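Local atomic coordinates of BauA (Acinetobacter baumannii, PDB entry 6HCP), a protein that acts as a TonB-dependent outer-membrane receptor for ferric preacinetobactin and serves the iron uptake of its bacterium. Residues 60-65 with 139-144; 88-93 with 580-585; 527-532 with 562-567. One frame throughout, in Å; residues are numbered along the deposited sequence. Where two conformers were deposited one is given.

Contact 1: residues 60-65 with 139-144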
# COMPACT_ATOMS: atom_id res chain seq x y z
N THR A 60 -39.21 4.09 20.93
CA THR A 60 -39.53 3.67 19.56
C THR A 60 -39.52 2.15 19.48
O THR A 60 -38.47 1.52 19.65
CB THR A 60 -38.53 4.25 18.56
OG1 THR A 60 -38.57 5.68 18.62
CG2 THR A 60 -38.82 3.82 17.14
N PRO A 61 -40.69 1.50 19.23
CA PRO A 61 -40.76 0.04 19.18
C PRO A 61 -40.43 -0.49 17.78
O PRO A 61 -41.09 -1.39 17.26
CB PRO A 61 -42.22 -0.23 19.54
CG PRO A 61 -42.95 0.95 18.93
CD PRO A 61 -42.00 2.13 19.05
N PHE A 62 -39.33 0.03 17.24
CA PHE A 62 -38.75 -0.34 15.96
C PHE A 62 -37.24 -0.16 16.09
O PHE A 62 -36.80 0.58 16.98
CB PHE A 62 -39.27 0.56 14.84
CG PHE A 62 -40.75 0.49 14.60
CD1 PHE A 62 -41.30 -0.55 13.86
CD2 PHE A 62 -41.61 1.41 15.18
CE1 PHE A 62 -42.67 -0.67 13.74
CE2 PHE A 62 -42.97 1.29 15.04
CZ PHE A 62 -43.51 0.26 14.32
N ASN A 63 -36.48 -0.87 15.26
CA ASN A 63 -35.03 -0.73 15.21
C ASN A 63 -34.69 0.43 14.26
O ASN A 63 -34.91 0.36 13.04
CB ASN A 63 -34.40 -2.07 14.82
CG ASN A 63 -32.89 -2.08 14.97
OD1 ASN A 63 -32.24 -1.05 14.87
ND2 ASN A 63 -32.33 -3.24 15.26
N THR A 64 -34.26 1.55 14.86
CA THR A 64 -34.06 2.82 14.19
C THR A 64 -32.65 3.35 14.49
O THR A 64 -32.08 3.07 15.55
CB THR A 64 -35.06 3.88 14.64
OG1 THR A 64 -34.98 3.99 16.07
CG2 THR A 64 -36.47 3.54 14.19
N ILE A 65 -32.10 4.09 13.53
CA ILE A 65 -30.85 4.82 13.76
C ILE A 65 -30.88 6.08 12.92
O ILE A 65 -31.47 6.10 11.83
CB ILE A 65 -29.62 3.94 13.46
CG1 ILE A 65 -28.33 4.68 13.82
CG2 ILE A 65 -29.62 3.50 12.00
CD1 ILE A 65 -27.31 3.85 14.50
N GLU A 139 -31.78 8.95 8.37
CA GLU A 139 -32.45 8.10 9.29
C GLU A 139 -32.82 6.78 8.61
O GLU A 139 -33.20 6.74 7.43
CB GLU A 139 -33.74 8.76 9.80
CG GLU A 139 -33.57 10.16 10.35
CD GLU A 139 -34.86 10.78 10.85
OE1 GLU A 139 -35.97 10.26 10.48
OE2 GLU A 139 -34.76 11.74 11.64
N VAL A 140 -32.73 5.69 9.37
CA VAL A 140 -33.10 4.37 8.89
C VAL A 140 -34.09 3.77 9.89
O VAL A 140 -33.83 3.74 11.11
CB VAL A 140 -31.89 3.43 8.72
CG1 VAL A 140 -32.33 2.07 8.16
CG2 VAL A 140 -30.82 4.03 7.84
N LEU A 141 -35.18 3.23 9.36
CA LEU A 141 -36.10 2.40 10.12
C LEU A 141 -36.11 1.02 9.46
O LEU A 141 -36.37 0.92 8.27
CB LEU A 141 -37.50 3.02 10.12
CG LEU A 141 -38.52 2.26 10.98
CD1 LEU A 141 -39.55 3.21 11.55
CD2 LEU A 141 -39.19 1.15 10.20
N LYS A 142 -35.74 -0.01 10.22
CA LYS A 142 -35.52 -1.32 9.67
C LYS A 142 -36.83 -2.10 9.62
O LYS A 142 -37.66 -2.04 10.54
CB LYS A 142 -34.44 -2.07 10.45
CG LYS A 142 -33.08 -1.38 10.39
CD LYS A 142 -32.03 -2.02 11.24
CE LYS A 142 -30.92 -1.05 11.61
NZ LYS A 142 -29.79 -1.77 12.23
N GLY A 143 -37.00 -2.83 8.52
CA GLY A 143 -38.19 -3.64 8.26
C GLY A 143 -39.29 -2.82 7.60
O GLY A 143 -39.17 -1.61 7.42
N PRO A 144 -40.39 -3.48 7.20
CA PRO A 144 -41.47 -2.80 6.49
C PRO A 144 -42.24 -1.88 7.44
O PRO A 144 -42.15 -2.04 8.67
CB PRO A 144 -42.37 -3.96 6.03
CG PRO A 144 -42.06 -5.08 7.00
CD PRO A 144 -40.59 -4.93 7.30
O HOH W 1 -37.83 -2.23 13.30
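Ile65 and Val140 form the closely knit end of this contact, a hydrogen-bonded antiparallel pair in which each residue gives its N-H to the other's carbonyl. Val140 N reaches Ile65 O at 2.8 Å, and the return bond from Ile65 N to Val140 O measures 3.0 Å. Their side chains lie side by side and leave the sheet on the same face, Ile65 CG2 resting 4.0 Å from Val140 CB, while the far end of the isoleucine leads away from Val140. On the other face, Thr64 and Leu141 make a non-hydrogen-bonded pair. With CG anti to the backbone N (chi1 -176°), Leu141 lays its branch point 4.0 Å from the threonine methyl Thr64 CG2, and its CD1 also meets CB of Phe62.

This is an antiparallel ladder in the plug domain of a TonB-dependent receptor, where strand 64-68 forms an outer edge of a small mixed sheet and 135-142 is its neighbour. Farther along, the ladder opens. Lys142 N still donates to Asn63 O, 3.0 Å away, but the other half of the Asn63-Lys142 pairing runs through a water, which accepts from Asn63 N at 2.7 Å and donates to Lys142 O at 2.8 Å. On this looser side the water bridges two backbone atoms that make no direct bond, and it also sits in the plane of the Phe62 ring, at its edge.

The long chain of Lys142 passes across the Asn63 amide, with Lys142 CE 3.5 Å from Asn63 OD1, a contact through carbon. The polar ends of both residues look to other partners: the ammonium group forms a salt bridge with Asp88, and Asn63 ND2 bonds to Ser529 OG on the barrel wall.

Contact 2: residues 88-93 with 580-585. With C8E ((hydroxyethyloxy)tri(ethyloxy)octane), chain B.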
# COMPACT_ATOMS: atom_id res chain seq x y z
N ASP A 88 -23.68 -0.71 9.89
CA ASP A 88 -24.96 -1.33 10.24
C ASP A 88 -24.99 -2.76 9.71
O ASP A 88 -25.04 -2.99 8.51
CB ASP A 88 -26.13 -0.52 9.69
CG ASP A 88 -27.50 -0.97 10.19
OD1 ASP A 88 -27.63 -2.16 10.57
OD2 ASP A 88 -28.42 -0.15 10.12
N PRO A 89 -24.91 -3.77 10.59
CA PRO A 89 -24.86 -5.16 10.14
C PRO A 89 -26.17 -5.69 9.55
O PRO A 89 -26.20 -6.80 9.02
CB PRO A 89 -24.55 -5.93 11.44
CG PRO A 89 -25.20 -5.08 12.52
CD PRO A 89 -25.04 -3.65 12.05
N SER A 90 -27.24 -4.90 9.63
CA SER A 90 -28.50 -5.28 9.01
C SER A 90 -28.64 -4.66 7.61
O SER A 90 -29.69 -4.81 6.97
CB SER A 90 -29.67 -4.91 9.91
OG SER A 90 -29.69 -5.77 11.04
N ILE A 91 -27.61 -3.94 7.16
CA ILE A 91 -27.64 -3.40 5.81
C ILE A 91 -26.50 -4.04 5.00
O ILE A 91 -25.40 -4.23 5.50
CB ILE A 91 -27.56 -1.87 5.86
CG1 ILE A 91 -28.76 -1.33 6.66
CG2 ILE A 91 -27.47 -1.28 4.46
CD1 ILE A 91 -28.96 0.14 6.61
N TYR A 92 -26.81 -4.44 3.77
CA TYR A 92 -25.82 -5.06 2.91
C TYR A 92 -25.79 -4.34 1.56
O TYR A 92 -26.84 -4.10 0.96
CB TYR A 92 -26.12 -6.54 2.67
CG TYR A 92 -25.16 -7.20 1.72
CD1 TYR A 92 -23.84 -7.42 2.09
CD2 TYR A 92 -25.53 -7.50 0.42
CE1 TYR A 92 -22.91 -7.89 1.18
CE2 TYR A 92 -24.62 -7.98 -0.50
CZ TYR A 92 -23.31 -8.22 -0.10
OH TYR A 92 -22.41 -8.67 -1.02
N THR A 93 -24.57 -4.06 1.08
CA THR A 93 -24.36 -3.60 -0.28
C THR A 93 -23.33 -4.52 -0.95
O THR A 93 -22.40 -5.01 -0.31
CB THR A 93 -23.92 -2.12 -0.34
OG1 THR A 93 -23.78 -1.75 -1.72
CG2 THR A 93 -22.63 -1.87 0.40
N GLY A 580 -21.99 -3.74 14.98
CA GLY A 580 -22.79 -4.83 15.43
C GLY A 580 -22.56 -6.10 14.64
O GLY A 580 -21.68 -6.18 13.75
N PHE A 581 -23.38 -7.09 14.97
CA PHE A 581 -23.35 -8.44 14.42
C PHE A 581 -24.78 -8.83 14.07
O PHE A 581 -25.72 -8.53 14.81
CB PHE A 581 -22.79 -9.44 15.43
CG PHE A 581 -21.44 -9.05 16.00
CD1 PHE A 581 -21.34 -8.14 17.03
CD2 PHE A 581 -20.27 -9.55 15.44
CE1 PHE A 581 -20.10 -7.70 17.48
CE2 PHE A 581 -19.03 -9.17 15.95
CZ PHE A 581 -18.95 -8.20 16.92
N THR A 582 -24.95 -9.49 12.92
CA THR A 582 -26.24 -10.06 12.56
C THR A 582 -26.08 -11.48 12.04
O THR A 582 -25.08 -11.83 11.45
CB THR A 582 -26.93 -9.25 11.47
OG1 THR A 582 -25.97 -9.13 10.42
CG2 THR A 582 -27.45 -7.91 11.97
N TYR A 583 -27.09 -12.30 12.36
CA TYR A 583 -27.34 -13.57 11.70
C TYR A 583 -28.68 -13.47 10.96
O TYR A 583 -29.68 -13.03 11.54
CB TYR A 583 -27.40 -14.73 12.69
CG TYR A 583 -27.83 -16.03 12.07
CD1 TYR A 583 -26.99 -16.72 11.19
CD2 TYR A 583 -29.13 -16.50 12.22
CE1 TYR A 583 -27.44 -17.83 10.49
CE2 TYR A 583 -29.58 -17.64 11.55
CZ TYR A 583 -28.73 -18.30 10.68
OH TYR A 583 -29.17 -19.43 10.05
N LEU A 584 -28.66 -13.80 9.68
CA LEU A 584 -29.84 -13.77 8.83
C LEU A 584 -30.03 -15.15 8.19
O LEU A 584 -29.07 -15.73 7.67
CB LEU A 584 -29.61 -12.70 7.76
CG LEU A 584 -30.67 -12.61 6.66
CD1 LEU A 584 -31.94 -12.01 7.22
CD2 LEU A 584 -30.14 -11.79 5.50
N ASP A 585 -31.28 -15.62 8.20
CA ASP A 585 -31.67 -16.83 7.52
C ASP A 585 -32.72 -16.47 6.48
O ASP A 585 -33.91 -16.39 6.80
CB ASP A 585 -32.19 -17.86 8.53
CG ASP A 585 -32.69 -19.13 7.88
OD1 ASP A 585 -32.08 -19.51 6.87
OD2 ASP A 585 -33.80 -19.59 8.26
C1 C8E B . -26.52 -11.51 17.91
C2 C8E B . -25.26 -12.27 17.58
C3 C8E B . -25.10 -12.47 16.07
C4 C8E B . -23.78 -13.18 15.78
C5 C8E B . -23.47 -13.26 14.29
C6 C8E B . -21.98 -13.44 14.03
C7 C8E B . -21.64 -13.21 12.56
C8 C8E B . -20.15 -12.92 12.32
O9 C8E B . -19.72 -13.42 11.06
C10 C8E B . -18.87 -12.59 10.26
C11 C8E B . -18.52 -13.24 8.93
O12 C8E B . -17.27 -13.92 8.92
C13 C8E B . -17.42 -15.34 8.59
C14 C8E B . -16.80 -15.73 7.23
O15 C8E B . -17.48 -16.78 6.48
C16 C8E B . -17.08 -16.85 5.07
C17 C8E B . -17.84 -17.88 4.17
O18 C8E B . -17.11 -17.95 2.90
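A type I beta turn of the plug, running from Asp88 to Ile91, presses its two central residues, Pro89 and Ser90, against barrel strand 575-590 at Gly580 and Thr582. The turn is closed by the backbone bond from Ile91 N to Asp88 O, 3.1 Å long. It is reinforced by an Asx turn in which Ser90 N donates to Asp88 OD1 at 2.9 Å.

Pro89 meets the strand with both its ring and its carbonyl. The ring leans onto the barrel backbone, with Pro89 CG 3.5 Å from Gly580 C and nearly as near to the next peptide nitrogen; Gly580 has no side chain to hold it off. The carbonyl accepts the hydroxyl of Thr582, OG1 lying 2.7 Å from Pro89 O. That donor stands above the carbonyl plane, 52° out of it. The threonine hydroxyl lies between its own backbone N and carbonyl carbon (chi1 52°), which turns the methyl toward the turn as well: Thr582 CG2 is 3.6 Å from Pro89 CB and 3.2 Å from Ser90 OG. The serine hydroxyl itself probably bonds to Glu564 on the adjacent barrel strand.

Phe581, between the two inward-facing positions, points away from the plug, and its CB lies 3.9 Å from C3 of a bound detergent molecule on the barrel's outer side.

Chemically, the join between these segments is slender: one off-plane hydroxyl bond, with a proline ring on a peptide and a methyl beside it. Lys610 of the barrel also meets the turn's carbonyls, at Asp88 and Ile91, while Asp88 OD1 takes both the Ser90 N-H and the ammonium of Lys142, which together probably favour its charged form.

Contact 3: residues 527-532 with 562-567; sequences TLSAFE and GIEWSF. With C8E ((hydroxyethyloxy)tri(ethyloxy)octane), chain C; EDO (1,2-ethanediol), chain S.
Thr527 N donates to Ser566 O over 2.8 Å, and the reply comes from Ser566 N to Thr527 O at 2.9 Å. Thr527 O is also approached by the CA-H of Trp565, at 3.3 Å from Trp565 CA. Similar paired bonds join Ser529 with Glu564 and Phe531 with Gly562, making a regular antiparallel ladder of barrel strands.

The Phe531 ring lies across to the neighbouring strand, over Gly562. Its CG sits between the backbone N and the carbonyl carbon (chi1 64°), which brings one ring face over the glycine in a CH-pi contact, Gly562 CA lying 3.8 Å from the ring centroid: an aromatic rescue of glycine. In the conformer given, the Glu564 carboxyl meets the ring's edge, their planes 68° apart; its very short approach to Ser529 OG is doubtful.

Leu528, Ala530, Ile563 and Trp565 face outward. Leu528 CD1 packs 4.0 Å from Trp565 CB, and a detergent tail lies along this surface, with its C2 3.7 Å from Gly562 N. On the inward face, Arg107 of the plug probably forms a salt bridge with Glu564. Strand 508-520 flanks 524-541, and 575-590 flanks 549-569, continuing the barrel wall.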
# COMPACT_ATOMS: atom_id res chain seq x y z
N THR A 527 -28.82 -2.14 20.94
CA THR A 527 -30.10 -2.71 20.49
C THR A 527 -29.89 -4.19 20.20
O THR A 527 -28.87 -4.58 19.59
CB THR A 527 -30.63 -1.99 19.25
OG1 THR A 527 -30.74 -0.59 19.53
CG2 THR A 527 -31.99 -2.50 18.79
N LEU A 528 -30.81 -5.02 20.69
CA LEU A 528 -30.85 -6.42 20.37
C LEU A 528 -32.24 -6.74 19.84
O LEU A 528 -33.21 -6.50 20.54
CB LEU A 528 -30.51 -7.26 21.61
CG LEU A 528 -30.60 -8.77 21.40
CD1 LEU A 528 -29.49 -9.25 20.47
CD2 LEU A 528 -30.53 -9.52 22.72
N SER A 529 -32.35 -7.18 18.58
CA SER A 529 -33.67 -7.49 18.03
C SER A 529 -33.67 -8.77 17.19
O SER A 529 -32.67 -9.17 16.63
CB SER A 529 -34.24 -6.33 17.26
OG SER A 529 -33.30 -5.82 16.34
N ALA A 530 -34.85 -9.40 17.17
CA ALA A 530 -35.11 -10.59 16.42
C ALA A 530 -36.38 -10.36 15.60
O ALA A 530 -37.33 -9.73 16.06
CB ALA A 530 -35.26 -11.76 17.35
N PHE A 531 -36.38 -10.86 14.36
CA PHE A 531 -37.49 -10.61 13.48
C PHE A 531 -37.72 -11.82 12.59
O PHE A 531 -36.83 -12.61 12.33
CB PHE A 531 -37.23 -9.36 12.63
CG PHE A 531 -36.05 -9.47 11.70
CD1 PHE A 531 -36.17 -10.08 10.46
CD2 PHE A 531 -34.82 -8.94 12.05
CE1 PHE A 531 -35.09 -10.17 9.61
CE2 PHE A 531 -33.74 -9.04 11.20
CZ PHE A 531 -33.88 -9.63 9.96
N GLU A 532 -38.96 -11.92 12.12
CA GLU A 532 -39.32 -12.80 11.04
C GLU A 532 -40.17 -12.00 10.06
O GLU A 532 -41.14 -11.34 10.46
CB GLU A 532 -40.09 -14.03 11.54
CG GLU A 532 -40.62 -14.89 10.41
CD GLU A 532 -41.33 -16.16 10.85
OE1 GLU A 532 -40.65 -17.06 11.37
OE2 GLU A 532 -42.55 -16.21 10.72
N GLY A 562 -34.04 -13.19 11.45
CA GLY A 562 -32.79 -12.57 11.79
C GLY A 562 -32.68 -12.22 13.25
O GLY A 562 -33.69 -12.02 13.95
N ILE A 563 -31.43 -12.07 13.69
CA ILE A 563 -31.08 -11.55 14.99
C ILE A 563 -30.00 -10.49 14.78
O ILE A 563 -29.05 -10.69 14.01
CB ILE A 563 -30.58 -12.68 15.90
CG1 ILE A 563 -31.66 -13.73 16.18
CG2 ILE A 563 -30.01 -12.11 17.19
CD1 ILE A 563 -31.11 -15.02 16.72
N GLU A 564 -30.15 -9.35 15.46
CA GLU A 564 -29.31 -8.15 15.30
C GLU A 564 -28.83 -7.69 16.69
O GLU A 564 -29.66 -7.47 17.56
CB GLU A 564 -30.11 -7.02 14.66
CG GLU A 564 -30.95 -7.40 13.44
CD GLU A 564 -32.10 -6.44 13.14
OE1 GLU A 564 -32.15 -5.87 12.04
OE2 GLU A 564 -32.95 -6.26 14.02
N TRP A 565 -27.51 -7.52 16.87
CA TRP A 565 -26.97 -6.81 18.01
C TRP A 565 -26.17 -5.63 17.49
O TRP A 565 -25.25 -5.83 16.71
CB TRP A 565 -26.11 -7.71 18.89
CG TRP A 565 -25.37 -6.96 19.96
CD1 TRP A 565 -25.85 -5.92 20.71
CD2 TRP A 565 -24.02 -7.18 20.39
NE1 TRP A 565 -24.87 -5.45 21.55
CE2 TRP A 565 -23.74 -6.22 21.39
CE3 TRP A 565 -23.02 -8.09 20.05
CZ2 TRP A 565 -22.51 -6.14 22.03
CZ3 TRP A 565 -21.78 -7.99 20.65
CH2 TRP A 565 -21.54 -7.03 21.64
N SER A 566 -26.59 -4.40 17.81
CA SER A 566 -25.84 -3.24 17.37
C SER A 566 -25.70 -2.23 18.51
O SER A 566 -26.35 -2.35 19.56
CB SER A 566 -26.45 -2.61 16.15
OG SER A 566 -27.77 -2.22 16.41
N PHE A 567 -24.80 -1.26 18.32
CA PHE A 567 -24.46 -0.32 19.38
C PHE A 567 -23.89 0.94 18.75
O PHE A 567 -23.42 0.93 17.60
CB PHE A 567 -23.47 -0.95 20.37
CG PHE A 567 -22.38 -1.77 19.73
CD1 PHE A 567 -21.30 -1.15 19.14
CD2 PHE A 567 -22.51 -3.14 19.60
CE1 PHE A 567 -20.34 -1.89 18.47
CE2 PHE A 567 -21.54 -3.88 18.93
CZ PHE A 567 -20.48 -3.25 18.35
C1 C8E C . -32.26 -17.09 13.69
C2 C8E C . -33.35 -16.04 13.73
C3 C8E C . -34.27 -16.18 14.95
C4 C8E C . -35.61 -15.48 14.75
C5 C8E C . -36.76 -16.45 15.01
C6 C8E C . -38.11 -15.76 14.87
C7 C8E C . -38.13 -14.39 15.56
C8 C8E C . -39.56 -13.88 15.71
O9 C8E C . -39.56 -12.79 16.62
C10 C8E C . -40.86 -12.18 16.71
C11 C8E C . -41.60 -12.62 17.98
O12 C8E C . -42.85 -11.90 18.13
C13 C8E C . -43.35 -11.85 19.47
C14 C8E C . -44.34 -10.70 19.59
O15 C8E C . -44.70 -10.18 18.30
C16 C8E C . -46.09 -10.35 18.01
C17 C8E C . -46.76 -9.03 17.65
O18 C8E C . -46.79 -8.12 18.76
C19 C8E C . -48.04 -8.17 19.47
C20 C8E C . -48.12 -6.98 20.41
O21 C8E C . -47.20 -6.01 19.90
C1 EDO S . -45.18 -12.24 10.31
O1 EDO S . -46.35 -12.92 10.79
C2 EDO S . -44.04 -13.20 10.42
O2 EDO S . -44.39 -14.36 9.66

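In the fold
Three contacts illustrate how a plug is seated in its barrel: contact 1 lies within the plug, contact 3 within the wall, and contact 2 bridges them. Centres of contacts 2 and 3 are about 9 Å apart, those of 1 and 3 about 11 Å, those of 1 and 2 about 14 Å. Lys142 NZ joins contact 1 to the turn of contact 2 at Asp88 OD1, 2.7 Å away. Asn63 ND2 reaches the wall at Ser529 OG, 3.0 Å off, and Ser90 OG probably bonds to Glu564 OE1. In the wall, Phe581 N lies 2.8 Å from Trp565 O, joining neighbouring strands 575-590 and 549-569, which carry contacts 2 and 3. Detergent lies against the outer side of both.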